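Local atomic coordinates of MUTM (fpg) protein (Thermus thermophilus, PDB entry 1EE8), a protein that belongs to the MutM (Fpg) family and combines a beta-rich N-terminal domain with a helical H2TH domain and a C-terminal zinc finger. Residues L173-R177 / G254-C258; C238-P244 / C258-Q262. All blocks are in the same frame, centred on the assembly; numbering follows the deposited sequence.

Along the chain, residues 173-177 come first, in the loop that follows helix 161-170. Helix 184-203 and a long irregular stretch come next, then 238-244, the hairpin of strands 246-249 and 254-257, and finally 258-262. Interaction 1 closes a long loop of 76 residues and ties the H2TH region to the zinc finger. Interaction 2 closes a loop of 13 residues that holds the hairpin, joining its two ends through zinc. The loops cross rather than nest, because 238-244 lies inside the larger one whereas 258-262 runs past its end. Both contacts share Cys258, and a weak hydrogen bond from Gln262 NE2 to Leu173 O also connects them.

Interaction 1: residues L173-R177 / G254-C258; sequences LSPFR and GTHFC. With ZN (zinc ion), chain C.
The second strand of the zinc-finger hairpin docks on an H2TH-region loop where Pro175 and Phe176 meet Thr255 and Phe257. Alternation along strand 254-257 turns Thr255 and Phe257 toward the loop and His256 away; the strand runs directly into Cys258, whose SG binds zinc at 2.3 Å. The two aromatic residues form a T-shaped pair: CE1 of Phe176 stands 3.4 Å above the ring plane of Phe257, over its centre, and the planes meet at 80°. In Phe257, chi1 of 70° places the ring beside Phe176, and chi2 of 103° turns its face to CE1. The proline ring, compact and apolar, packs beside the pair: Pro175 CG lies 3.9 Å from Phe257 CB, and Pro175 CB lies over one face of the Phe176 ring. The methyl of Thr255 serves as a small apolar contact point, with CG2 3.6 Å from Pro175 CB and 3.8 Å from Phe176 CZ. No hydrogen bond crosses the contact. Within the loop, Ser174 makes an ST turn, its OG accepting from Phe176 N at 3.2 Å. Around these residues, Thr255 OG1 is hydrogen-bonded to Lys147 NZ of helix 146-152, and Asp165 OD2 of helix 161-170 accepts a hydrogen bond from His256 N. Leu168 on that helix packs against Pro175, while Arg248 of strand 246-249 makes a cation-pi contact with Phe176.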
ATOM      1  N   LEU A 173      -8.961 -35.552  30.972  1.00 24.98           N
ATOM      2  CA  LEU A 173      -9.032 -34.458  31.935  1.00 26.46           C
ATOM      3  C   LEU A 173     -10.288 -33.622  31.745  1.00 27.05           C
ATOM      4  O   LEU A 173     -10.770 -33.437  30.623  1.00 27.32           O
ATOM      5  CB  LEU A 173      -7.798 -33.561  31.803  1.00 25.59           C
ATOM      6  CG  LEU A 173      -6.458 -34.198  32.165  1.00 24.97           C
ATOM      7  CD1 LEU A 173      -5.319 -33.222  31.866  1.00 24.82           C
ATOM      8  CD2 LEU A 173      -6.468 -34.585  33.639  1.00 24.97           C
ATOM      9  N   SER A 174     -10.822 -33.115  32.848  1.00 27.37           N
ATOM     10  CA  SER A 174     -12.016 -32.293  32.778  1.00 29.52           C
ATOM     11  C   SER A 174     -11.711 -30.940  32.149  1.00 30.72           C
ATOM     12  O   SER A 174     -10.755 -30.268  32.528  1.00 30.25           O
ATOM     13  CB  SER A 174     -12.595 -32.064  34.164  1.00 28.68           C
ATOM     14  OG  SER A 174     -13.623 -31.102  34.097  1.00 29.58           O
ATOM     15  N   PRO A 175     -12.529 -30.525  31.174  1.00 31.79           N
ATOM     16  CA  PRO A 175     -12.326 -29.238  30.509  1.00 33.45           C
ATOM     17  C   PRO A 175     -12.687 -28.095  31.454  1.00 34.57           C
ATOM     18  O   PRO A 175     -12.190 -26.977  31.320  1.00 35.40           O
ATOM     19  CB  PRO A 175     -13.300 -29.296  29.332  1.00 32.10           C
ATOM     20  CG  PRO A 175     -13.555 -30.765  29.135  1.00 31.70           C
ATOM     21  CD  PRO A 175     -13.617 -31.277  30.532  1.00 31.69           C
ATOM     22  N   PHE A 176     -13.538 -28.402  32.427  1.00 35.64           N
ATOM     23  CA  PHE A 176     -14.043 -27.398  33.355  1.00 36.40           C
ATOM     24  C   PHE A 176     -13.333 -27.171  34.684  1.00 36.89           C
ATOM     25  O   PHE A 176     -13.612 -26.184  35.369  1.00 38.17           O
ATOM     26  CB  PHE A 176     -15.524 -27.686  33.602  1.00 36.40           C
ATOM     27  CG  PHE A 176     -16.260 -28.107  32.364  1.00 36.96           C
ATOM     28  CD1 PHE A 176     -16.542 -29.451  32.127  1.00 36.36           C
ATOM     29  CD2 PHE A 176     -16.614 -27.169  31.400  1.00 36.47           C
ATOM     30  CE1 PHE A 176     -17.162 -29.854  30.952  1.00 36.79           C
ATOM     31  CE2 PHE A 176     -17.235 -27.565  30.219  1.00 37.03           C
ATOM     32  CZ  PHE A 176     -17.509 -28.910  29.994  1.00 36.19           C
ATOM     33  N   ARG A 177     -12.414 -28.054  35.056  1.00 37.36           N
ATOM     34  CA  ARG A 177     -11.709 -27.887  36.318  1.00 37.57           C
ATOM     35  C   ARG A 177     -10.703 -26.743  36.235  1.00 38.03           C
ATOM     36  O   ARG A 177     -10.200 -26.424  35.157  1.00 37.78           O
ATOM     37  CB  ARG A 177     -10.982 -29.180  36.701  1.00 37.32           C
ATOM     38  CG  ARG A 177      -9.880 -29.576  35.739  1.00 37.01           C
ATOM     39  CD  ARG A 177      -9.292 -30.931  36.090  1.00 36.91           C
ATOM     40  NE  ARG A 177      -8.433 -30.885  37.269  1.00 36.85           N
ATOM     41  CZ  ARG A 177      -7.711 -31.913  37.703  1.00 36.36           C
ATOM     42  NH1 ARG A 177      -6.952 -31.783  38.781  1.00 35.62           N
ATOM     43  NH2 ARG A 177      -7.751 -33.078  37.062  1.00 35.41           N
ATOM     44  N   GLY A 254     -19.562 -24.139  23.202  1.00 46.68           N
ATOM     45  CA  GLY A 254     -19.751 -25.556  23.434  1.00 42.97           C
ATOM     46  C   GLY A 254     -18.443 -26.255  23.732  1.00 40.12           C
ATOM     47  O   GLY A 254     -17.389 -25.845  23.256  1.00 40.21           O
ATOM     48  N   THR A 255     -18.518 -27.313  24.530  1.00 37.44           N
ATOM     49  CA  THR A 255     -17.347 -28.099  24.897  1.00 34.36           C
ATOM     50  C   THR A 255     -17.795 -29.550  25.003  1.00 32.78           C
ATOM     51  O   THR A 255     -18.643 -29.884  25.838  1.00 33.33           O
ATOM     52  CB  THR A 255     -16.765 -27.636  26.251  1.00 34.38           C
ATOM     53  OG1 THR A 255     -16.264 -26.300  26.122  1.00 33.58           O
ATOM     54  CG2 THR A 255     -15.633 -28.554  26.698  1.00 32.46           C
ATOM     55  N   HIS A 256     -17.243 -30.404  24.143  1.00 30.09           N
ATOM     56  CA  HIS A 256     -17.594 -31.822  24.140  1.00 28.88           C
ATOM     57  C   HIS A 256     -16.673 -32.603  25.067  1.00 27.47           C
ATOM     58  O   HIS A 256     -15.471 -32.339  25.121  1.00 24.83           O
ATOM     59  CB  HIS A 256     -17.498 -32.403  22.729  1.00 29.44           C
ATOM     60  CG  HIS A 256     -18.355 -31.703  21.722  1.00 29.70           C
ATOM     61  ND1 HIS A 256     -18.091 -30.425  21.278  1.00 30.02           N
ATOM     62  CD2 HIS A 256     -19.470 -32.105  21.066  1.00 30.55           C
ATOM     63  CE1 HIS A 256     -19.004 -30.070  20.392  1.00 30.62           C
ATOM     64  NE2 HIS A 256     -19.854 -31.071  20.246  1.00 31.28           N
ATOM     65  N   PHE A 257     -17.238 -33.573  25.781  1.00 26.44           N
ATOM     66  CA  PHE A 257     -16.462 -34.371  26.723  1.00 26.90           C
ATOM     67  C   PHE A 257     -17.271 -35.554  27.245  1.00 27.10           C
ATOM     68  O   PHE A 257     -18.499 -35.571  27.142  1.00 24.48           O
ATOM     69  CB  PHE A 257     -16.071 -33.501  27.915  1.00 26.85           C
ATOM     70  CG  PHE A 257     -17.237 -33.143  28.791  1.00 27.97           C
ATOM     71  CD1 PHE A 257     -17.444 -33.797  30.002  1.00 27.67           C
ATOM     72  CD2 PHE A 257     -18.167 -32.187  28.377  1.00 28.15           C
ATOM     73  CE1 PHE A 257     -18.563 -33.503  30.791  1.00 28.56           C
ATOM     74  CE2 PHE A 257     -19.283 -31.890  29.153  1.00 28.09           C
ATOM     75  CZ  PHE A 257     -19.483 -32.550  30.364  1.00 27.45           C
ATOM     76  N   CYS A 258     -16.570 -36.543  27.799  1.00 27.14           N
ATOM     77  CA  CYS A 258     -17.221 -37.702  28.393  1.00 28.46           C
ATOM     78  C   CYS A 258     -17.129 -37.454  29.886  1.00 30.12           C
ATOM     79  O   CYS A 258     -16.026 -37.380  30.446  1.00 28.50           O
ATOM     80  CB  CYS A 258     -16.495 -39.008  28.059  1.00 28.82           C
ATOM     81  SG  CYS A 258     -17.144 -40.442  28.990  1.00 26.85           S
TER
HETATM   82 ZN    ZN C 501     -16.112 -42.421  28.281  1.00 43.46          ZN

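Interaction 2: residues C238-P244 / C258-Q262; sequences CPACGRP and CPTCQ. With ZN (zinc ion), chain C.
Cys238 and Cys241 face Cys258 and Cys261 across a zinc ion, and each SG binds the metal at 2.3 Å. Sulfurs from the two segments are separated by 3.6 Å (Cys241 SG to Cys258 SG) to 3.9 Å (Cys238 SG to Cys261 SG), the spacing expected of a tetrahedral site. Cysteine suits it because a thiolate is a soft, strong donor for zinc. In Cys241, SG reaches the metal from between the backbone N and the carbonyl carbon (chi1 75°). Backbone amides in turn brace the sulfurs. Cys238 SG accepts from Ala240 N at 3.3 Å and from Cys241 N, Cys241 SG from Arg243 N, and Cys258 SG from Cys261 N. These N-H groups would probably temper the sulfurs' negative charge. This is the Cys4 zinc finger of the family, made of two CxxC turns; in the first, Gly242 takes the positive phi that reverses the chain after Cys241. Beyond the metal, the fully extended Arg243 reaches across to the second segment, and its NH2 donates to Thr260 OG1 at 2.7 Å, nearly in the guanidinium plane and fairly straight (N-H...O 158°). Pro259 CB lies over one face of that group, 3.7 Å from Arg243 NH2. Farther out, Gln262 OE1 accepts a hydrogen bond from Cys258 N at 2.7 Å, while Phe169 of helix 161-170 packs on Cys238.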
ATOM      1  N   CYS A 238     -19.241 -42.643  23.836  1.00 33.25           N
ATOM      2  CA  CYS A 238     -17.828 -42.351  24.044  1.00 31.98           C
ATOM      3  C   CYS A 238     -17.106 -43.566  23.455  1.00 31.87           C
ATOM      4  O   CYS A 238     -17.592 -44.690  23.555  1.00 32.26           O
ATOM      5  CB  CYS A 238     -17.524 -42.230  25.542  1.00 31.10           C
ATOM      6  SG  CYS A 238     -15.765 -42.271  25.970  1.00 28.35           S
ATOM      7  N   PRO A 239     -15.945 -43.363  22.823  1.00 31.43           N
ATOM      8  CA  PRO A 239     -15.263 -44.529  22.258  1.00 31.50           C
ATOM      9  C   PRO A 239     -14.516 -45.368  23.295  1.00 31.29           C
ATOM     10  O   PRO A 239     -14.013 -46.445  22.985  1.00 30.92           O
ATOM     11  CB  PRO A 239     -14.330 -43.905  21.227  1.00 30.68           C
ATOM     12  CG  PRO A 239     -13.931 -42.631  21.901  1.00 31.54           C
ATOM     13  CD  PRO A 239     -15.248 -42.115  22.457  1.00 31.99           C
ATOM     14  N   ALA A 240     -14.457 -44.880  24.528  1.00 31.11           N
ATOM     15  CA  ALA A 240     -13.748 -45.603  25.580  1.00 32.50           C
ATOM     16  C   ALA A 240     -14.657 -46.325  26.577  1.00 32.77           C
ATOM     17  O   ALA A 240     -14.342 -47.435  27.012  1.00 32.29           O
ATOM     18  CB  ALA A 240     -12.811 -44.649  26.324  1.00 30.93           C
ATOM     19  N   CYS A 241     -15.782 -45.709  26.935  1.00 33.65           N
ATOM     20  CA  CYS A 241     -16.693 -46.318  27.904  1.00 34.29           C
ATOM     21  C   CYS A 241     -18.116 -46.524  27.397  1.00 35.10           C
ATOM     22  O   CYS A 241     -18.967 -47.039  28.126  1.00 34.36           O
ATOM     23  CB  CYS A 241     -16.746 -45.467  29.170  1.00 34.98           C
ATOM     24  SG  CYS A 241     -17.699 -43.956  28.975  1.00 34.60           S
ATOM     25  N   GLY A 242     -18.380 -46.103  26.163  1.00 35.11           N
ATOM     26  CA  GLY A 242     -19.704 -46.267  25.589  1.00 36.08           C
ATOM     27  C   GLY A 242     -20.801 -45.353  26.111  1.00 36.81           C
ATOM     28  O   GLY A 242     -21.931 -45.416  25.628  1.00 36.76           O
ATOM     29  N   ARG A 243     -20.489 -44.512  27.093  1.00 37.66           N
ATOM     30  CA  ARG A 243     -21.481 -43.591  27.643  1.00 38.87           C
ATOM     31  C   ARG A 243     -21.717 -42.432  26.668  1.00 38.69           C
ATOM     32  O   ARG A 243     -20.844 -42.104  25.862  1.00 38.92           O
ATOM     33  CB  ARG A 243     -21.009 -43.048  28.999  1.00 40.58           C
ATOM     34  CG  ARG A 243     -21.940 -42.007  29.606  1.00 43.31           C
ATOM     35  CD  ARG A 243     -21.484 -41.511  30.972  1.00 44.88           C
ATOM     36  NE  ARG A 243     -22.376 -40.462  31.465  1.00 46.57           N
ATOM     37  CZ  ARG A 243     -22.268 -39.873  32.653  1.00 47.69           C
ATOM     38  NH1 ARG A 243     -23.130 -38.925  33.006  1.00 47.64           N
ATOM     39  NH2 ARG A 243     -21.303 -40.234  33.491  1.00 47.94           N
ATOM     40  N   PRO A 244     -22.908 -41.808  26.721  1.00 37.94           N
ATOM     41  CA  PRO A 244     -23.246 -40.684  25.834  1.00 37.24           C
ATOM     42  C   PRO A 244     -22.369 -39.440  26.007  1.00 36.01           C
ATOM     43  O   PRO A 244     -22.281 -38.879  27.099  1.00 35.50           O
ATOM     44  CB  PRO A 244     -24.706 -40.392  26.182  1.00 37.59           C
ATOM     45  CG  PRO A 244     -25.233 -41.740  26.574  1.00 38.03           C
ATOM     46  CD  PRO A 244     -24.110 -42.287  27.431  1.00 38.12           C
ATOM     47  N   CYS A 258     -16.570 -36.543  27.799  1.00 27.14           N
ATOM     48  CA  CYS A 258     -17.221 -37.702  28.393  1.00 28.46           C
ATOM     49  C   CYS A 258     -17.129 -37.454  29.886  1.00 30.12           C
ATOM     50  O   CYS A 258     -16.026 -37.380  30.446  1.00 28.50           O
ATOM     51  CB  CYS A 258     -16.495 -39.008  28.059  1.00 28.82           C
ATOM     52  SG  CYS A 258     -17.144 -40.442  28.990  1.00 26.85           S
ATOM     53  N   PRO A 259     -18.282 -37.300  30.553  1.00 31.24           N
ATOM     54  CA  PRO A 259     -18.290 -37.050  31.997  1.00 32.60           C
ATOM     55  C   PRO A 259     -17.521 -38.116  32.774  1.00 33.13           C
ATOM     56  O   PRO A 259     -16.666 -37.800  33.605  1.00 33.34           O
ATOM     57  CB  PRO A 259     -19.778 -37.037  32.336  1.00 32.19           C
ATOM     58  CG  PRO A 259     -20.405 -36.517  31.062  1.00 32.33           C
ATOM     59  CD  PRO A 259     -19.654 -37.302  30.014  1.00 31.76           C
ATOM     60  N   THR A 260     -17.817 -39.380  32.497  1.00 33.38           N
ATOM     61  CA  THR A 260     -17.138 -40.457  33.204  1.00 34.66           C
ATOM     62  C   THR A 260     -15.640 -40.504  32.944  1.00 33.76           C
ATOM     63  O   THR A 260     -14.847 -40.431  33.875  1.00 34.07           O
ATOM     64  CB  THR A 260     -17.731 -41.831  32.859  1.00 35.32           C
ATOM     65  OG1 THR A 260     -19.121 -41.849  33.199  1.00 36.47           O
ATOM     66  CG2 THR A 260     -17.016 -42.925  33.653  1.00 35.85           C
ATOM     67  N   CYS A 261     -15.251 -40.621  31.679  1.00 33.46           N
ATOM     68  CA  CYS A 261     -13.835 -40.697  31.329  1.00 33.02           C
ATOM     69  C   CYS A 261     -13.005 -39.454  31.631  1.00 33.47           C
ATOM     70  O   CYS A 261     -11.785 -39.544  31.756  1.00 32.61           O
ATOM     71  CB  CYS A 261     -13.682 -41.047  29.851  1.00 32.15           C
ATOM     72  SG  CYS A 261     -14.181 -42.724  29.460  1.00 32.06           S
ATOM     73  N   GLN A 262     -13.652 -38.300  31.751  1.00 33.73           N
ATOM     74  CA  GLN A 262     -12.915 -37.071  32.011  1.00 35.63           C
ATOM     75  C   GLN A 262     -13.137 -36.430  33.383  1.00 37.59           C
ATOM     76  O   GLN A 262     -13.058 -35.211  33.537  1.00 37.59           O
ATOM     77  CB  GLN A 262     -13.191 -36.071  30.884  1.00 33.91           C
ATOM     78  CG  GLN A 262     -12.584 -36.522  29.557  1.00 31.08           C
ATOM     79  CD  GLN A 262     -12.930 -35.614  28.392  1.00 30.74           C
ATOM     80  OE1 GLN A 262     -13.957 -35.788  27.729  1.00 29.37           O
ATOM     81  NE2 GLN A 262     -12.070 -34.634  28.138  1.00 28.76           N
TER
HETATM   82 ZN    ZN C 501     -16.112 -42.421  28.281  1.00 43.46          ZN